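Local coordinates for protein predicted metal-dependent phosphohydrolase (Magnetospirillum magnetotacticum MS-1, PDB 3KH1) that probably hydrolyses phosphate esters of deoxynucleotides as a metal-dependent phosphohydrolase of the HD-domain superfamily, at residues 157-167 / 189-200. Numbering follows the deposited sequence.
Sequences WKPHGVTRAKV and VDEAVRRGYLAP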
loop_
_atom_site.group_PDB
_atom_site.type_symbol
_atom_site.label_atom_id
_atom_site.label_comp_id
_atom_site.label_asym_id
_atom_site.label_seq_id
_atom_site.Cartn_x
_atom_site.Cartn_y
_atom_site.Cartn_z
ATOM N N TRP A 157 3.840 23.290 1.371
ATOM C CA TRP A 157 4.214 24.401 0.512
ATOM C C TRP A 157 4.857 25.557 1.266
ATOM O O TRP A 157 5.933 26.051 0.901
ATOM C CB TRP A 157 3.003 24.962 -0.207
ATOM C CG TRP A 157 2.477 24.127 -1.353
ATOM C CD1 TRP A 157 3.185 23.350 -2.220
ATOM C CD2 TRP A 157 1.104 24.010 -1.750
ATOM N NE1 TRP A 157 2.339 22.767 -3.133
ATOM C CE2 TRP A 157 1.057 23.152 -2.868
ATOM C CE3 TRP A 157 -0.097 24.536 -1.269
ATOM C CZ2 TRP A 157 -0.150 22.809 -3.506
ATOM C CZ3 TRP A 157 -1.288 24.169 -1.870
ATOM C CH2 TRP A 157 -1.295 23.341 -3.005
ATOM N N LYS A 158 4.201 26.077 2.296
ATOM C CA LYS A 158 4.670 27.308 2.936
ATOM C C LYS A 158 6.020 27.168 3.648
ATOM O O LYS A 158 6.916 27.965 3.445
ATOM C CB LYS A 158 3.584 27.908 3.845
ATOM C CG LYS A 158 2.404 28.474 3.081
ATOM C CD LYS A 158 1.180 28.710 3.943
ATOM C CE LYS A 158 1.377 29.752 5.011
ATOM N NZ LYS A 158 0.108 29.920 5.832
ATOM N N PRO A 159 6.190 26.120 4.466
ATOM C CA PRO A 159 7.480 26.012 5.140
ATOM C C PRO A 159 8.640 25.784 4.206
ATOM O O PRO A 159 9.750 26.156 4.513
ATOM C CB PRO A 159 7.283 24.824 6.094
ATOM C CG PRO A 159 5.812 24.849 6.352
ATOM C CD PRO A 159 5.210 25.170 5.026
ATOM N N HIS A 160 8.354 25.223 3.048
ATOM C CA HIS A 160 9.391 24.969 2.074
ATOM C C HIS A 160 9.508 26.052 0.998
ATOM O O HIS A 160 10.353 25.891 0.110
ATOM C CB HIS A 160 9.176 23.634 1.395
ATOM C CG HIS A 160 9.429 22.466 2.286
ATOM N ND1 HIS A 160 10.690 21.895 2.435
ATOM C CD2 HIS A 160 8.604 21.811 3.144
ATOM C CE1 HIS A 160 10.600 20.901 3.310
ATOM N NE2 HIS A 160 9.361 20.835 3.763
ATOM N N GLY A 161 8.748 27.131 1.083
ATOM C CA GLY A 161 8.894 28.204 0.111
ATOM C C GLY A 161 8.445 27.838 -1.287
ATOM O O GLY A 161 8.967 28.415 -2.272
ATOM N N VAL A 162 7.478 26.943 -1.415
ATOM C CA VAL A 162 7.021 26.518 -2.750
ATOM C C VAL A 162 6.117 27.618 -3.294
ATOM O O VAL A 162 5.329 28.202 -2.571
ATOM C CB VAL A 162 6.290 25.169 -2.740
ATOM C CG1 VAL A 162 5.937 24.697 -4.182
ATOM C CG2 VAL A 162 7.134 24.104 -2.031
ATOM N N THR A 163 6.281 27.946 -4.560
ATOM C CA THR A 163 5.519 29.007 -5.212
ATOM C C THR A 163 4.644 28.395 -6.316
ATOM O O THR A 163 4.846 27.256 -6.718
ATOM C CB THR A 163 6.468 29.983 -5.910
ATOM O OG1 THR A 163 7.273 29.262 -6.844
ATOM C CG2 THR A 163 7.374 30.744 -4.907
ATOM N N ARG A 164 3.682 29.166 -6.835
ATOM C CA ARG A 164 2.888 28.715 -7.978
ATOM C C ARG A 164 3.793 28.277 -9.120
ATOM O O ARG A 164 3.533 27.280 -9.772
ATOM C CB ARG A 164 1.975 29.811 -8.528
ATOM C CG ARG A 164 1.192 29.406 -9.815
ATOM C CD ARG A 164 0.265 28.242 -9.506
ATOM N NE ARG A 164 -0.353 27.572 -10.651
ATOM C CZ ARG A 164 -1.637 27.656 -10.938
ATOM N NH1 ARG A 164 -2.433 28.411 -10.202
ATOM N NH2 ARG A 164 -2.125 26.960 -11.928
ATOM N N ALA A 165 4.836 29.060 -9.403
ATOM C CA ALA A 165 5.739 28.731 -10.499
ATOM C C ALA A 165 6.364 27.347 -10.362
ATOM O O ALA A 165 6.442 26.595 -11.339
ATOM C CB ALA A 165 6.846 29.808 -10.669
ATOM N N LYS A 166 6.750 26.965 -9.144
ATOM C CA LYS A 166 7.322 25.630 -8.901
ATOM C C LYS A 166 6.286 24.522 -9.096
ATOM O O LYS A 166 6.572 23.474 -9.690
ATOM C CB LYS A 166 7.971 25.539 -7.512
ATOM C CG LYS A 166 9.205 26.410 -7.334
ATOM C CD LYS A 166 9.819 26.200 -5.951
ATOM C CE LYS A 166 10.840 27.268 -5.599
ATOM N NZ LYS A 166 11.662 26.888 -4.381
ATOM N N VAL A 167 5.064 24.760 -8.627
ATOM C CA VAL A 167 3.993 23.782 -8.814
ATOM C C VAL A 167 3.617 23.655 -10.283
ATOM O O VAL A 167 3.357 22.565 -10.783
ATOM C CB VAL A 167 2.776 24.113 -7.948
ATOM C CG1 VAL A 167 1.609 23.170 -8.270
ATOM C CG2 VAL A 167 3.161 24.092 -6.454
ATOM N N VAL A 189 -5.058 24.118 -7.479
ATOM C CA VAL A 189 -3.936 25.013 -7.212
ATOM C C VAL A 189 -4.355 26.480 -7.347
ATOM O O VAL A 189 -3.961 27.303 -6.546
ATOM C CB VAL A 189 -2.768 24.627 -8.166
ATOM C CG1 VAL A 189 -1.655 25.678 -8.157
ATOM C CG2 VAL A 189 -2.221 23.226 -7.772
ATOM N N ASP A 190 -5.208 26.797 -8.329
ATOM C CA ASP A 190 -5.751 28.145 -8.431
ATOM C C ASP A 190 -6.418 28.555 -7.126
ATOM O O ASP A 190 -6.235 29.662 -6.643
ATOM C CB ASP A 190 -6.815 28.260 -9.545
ATOM C CG ASP A 190 -6.235 28.234 -10.964
ATOM O OD1 ASP A 190 -5.009 28.408 -11.149
ATOM O OD2 ASP A 190 -7.041 28.026 -11.915
ATOM N N GLU A 191 -7.244 27.660 -6.585
ATOM C CA GLU A 191 -7.943 27.954 -5.343
ATOM C C GLU A 191 -6.935 28.061 -4.185
ATOM O O GLU A 191 -7.083 28.917 -3.312
ATOM C CB GLU A 191 -9.010 26.907 -5.057
ATOM C CG GLU A 191 -9.763 27.119 -3.738
ATOM C CD GLU A 191 -10.650 28.357 -3.662
ATOM O OE1 GLU A 191 -10.996 28.941 -4.708
ATOM O OE2 GLU A 191 -11.015 28.733 -2.521
ATOM N N ALA A 192 -5.928 27.183 -4.133
ATOM C CA ALA A 192 -4.896 27.281 -3.100
ATOM C C ALA A 192 -4.234 28.654 -3.095
ATOM O O ALA A 192 -3.958 29.230 -2.031
ATOM C CB ALA A 192 -3.838 26.186 -3.342
ATOM N N VAL A 193 -3.982 29.203 -4.276
ATOM C CA VAL A 193 -3.340 30.516 -4.355
ATOM C C VAL A 193 -4.302 31.577 -3.811
ATOM O O VAL A 193 -3.919 32.451 -3.033
ATOM C CB VAL A 193 -2.869 30.846 -5.811
ATOM C CG1 VAL A 193 -2.452 32.307 -5.936
ATOM C CG2 VAL A 193 -1.737 29.927 -6.237
ATOM N N ARG A 194 -5.571 31.495 -4.221
ATOM C CA ARG A 194 -6.581 32.433 -3.721
ATOM C C ARG A 194 -6.688 32.404 -2.194
ATOM O O ARG A 194 -6.928 33.451 -1.585
ATOM C CB ARG A 194 -7.952 32.139 -4.319
ATOM C CG ARG A 194 -8.086 32.485 -5.778
ATOM C CD ARG A 194 -9.525 32.104 -6.282
ATOM N NE ARG A 194 -10.539 32.814 -5.498
ATOM C CZ ARG A 194 -11.102 33.969 -5.881
ATOM N NH1 ARG A 194 -11.994 34.588 -5.111
ATOM N NH2 ARG A 194 -10.752 34.516 -7.032
ATOM N N ARG A 195 -6.530 31.221 -1.581
ATOM C CA ARG A 195 -6.644 31.074 -0.147
ATOM C C ARG A 195 -5.370 31.372 0.619
ATOM O O ARG A 195 -5.390 31.358 1.853
ATOM C CB ARG A 195 -7.080 29.655 0.195
ATOM C CG ARG A 195 -8.413 29.264 -0.353
ATOM C CD ARG A 195 -8.825 27.942 0.226
ATOM N NE ARG A 195 -10.102 27.442 -0.251
ATOM C CZ ARG A 195 -10.732 26.422 0.319
ATOM N NH1 ARG A 195 -10.230 25.833 1.395
ATOM N NH2 ARG A 195 -11.833 25.938 -0.221
ATOM N N GLY A 196 -4.283 31.648 -0.099
ATOM C CA GLY A 196 -2.978 31.952 0.513
ATOM C C GLY A 196 -2.214 30.711 0.986
ATOM O O GLY A 196 -1.274 30.832 1.765
ATOM N N TYR A 197 -2.591 29.533 0.495
ATOM C CA TYR A 197 -1.874 28.318 0.865
ATOM C C TYR A 197 -0.527 28.170 0.131
ATOM O O TYR A 197 0.367 27.415 0.546
ATOM C CB TYR A 197 -2.706 27.086 0.463
ATOM C CG TYR A 197 -4.061 26.922 1.118
ATOM C CD1 TYR A 197 -4.452 27.690 2.206
ATOM C CD2 TYR A 197 -4.937 25.927 0.680
ATOM C CE1 TYR A 197 -5.694 27.472 2.805
ATOM C CE2 TYR A 197 -6.152 25.720 1.289
ATOM C CZ TYR A 197 -6.527 26.491 2.347
ATOM O OH TYR A 197 -7.773 26.284 2.938
ATOM N N LEU A 198 -0.434 28.843 -1.005
ATOM C CA LEU A 198 0.585 28.664 -1.996
ATOM C C LEU A 198 0.888 30.065 -2.482
ATOM O O LEU A 198 -0.041 30.788 -2.879
ATOM C CB LEU A 198 0.085 27.761 -3.188
ATOM C CG LEU A 198 1.125 27.587 -4.270
ATOM C CD1 LEU A 198 2.323 26.867 -3.775
ATOM C CD2 LEU A 198 0.556 26.820 -5.439
ATOM N N ALA A 199 2.157 30.469 -2.356
ATOM C CA ALA A 199 2.656 31.779 -2.781
ATOM C C ALA A 199 2.397 31.918 -4.291
ATOM O O ALA A 199 2.608 30.974 -5.048
ATOM C CB ALA A 199 4.175 31.892 -2.493
ATOM N N PRO A 200 1.938 33.105 -4.736
ATOM C CA PRO A 200 1.575 33.260 -6.144
ATOM C C PRO A 200 2.778 33.280 -7.081
ATOM O O PRO A 200 3.946 33.407 -6.648
ATOM C CB PRO A 200 0.868 34.625 -6.162
ATOM C CG PRO A 200 1.515 35.383 -5.051
ATOM C CD PRO A 200 1.677 34.341 -3.963
ATOM O OXT PRO A 200 2.526 33.203 -8.303
HETATM O O HOH W 1 3.909 28.990 -0.653
HETATM O O HOH W 2 5.191 31.898 -8.796
#
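Val189, on helix 179-195, lays CG1 over one face of the Arg164 guanidinium, 3.4 Å from CZ, while its CG2 packs on Val167. Asp190 takes that guanidinium at its edge: in one of two modelled conformers, Arg164 NH1 reaches Asp190 OD1 at 2.7 Å, nearly straight at 167°. The Arg164 chain bends at chi2 (63°) to get there, and its NE forms a salt bridge with Asp168, so two acids share the group. Ala192 CB touches Trp157 CZ3 (3.6 Å); the Trp157 side chain is about 6 Å from a bound calcium ion. Gly196 forms a Schellman motif where the chain leaves the helix, and Tyr197 O then sits at the indole edge. Leu198 fills the middle: CD1 makes a CH-pi contact over the five-membered ring of Trp157, 3.7 Å from its centroid, and CD2 meets Val167. An alanine in place of Trp157 would probably leave Leu198 CD1 and Ala192 without their aromatic cover. Ala199 makes a single beta bridge with Thr163, the N-cap of helix 164-177, Ala199 O accepting from Arg164 N at 2.8 Å; waters link Pro200 O to Ala165 N and, less surely, Ala199 N to Val162 O. Apolar cover and few polar ties thus hold the tail, leaving Tyr197 O buried without a partner.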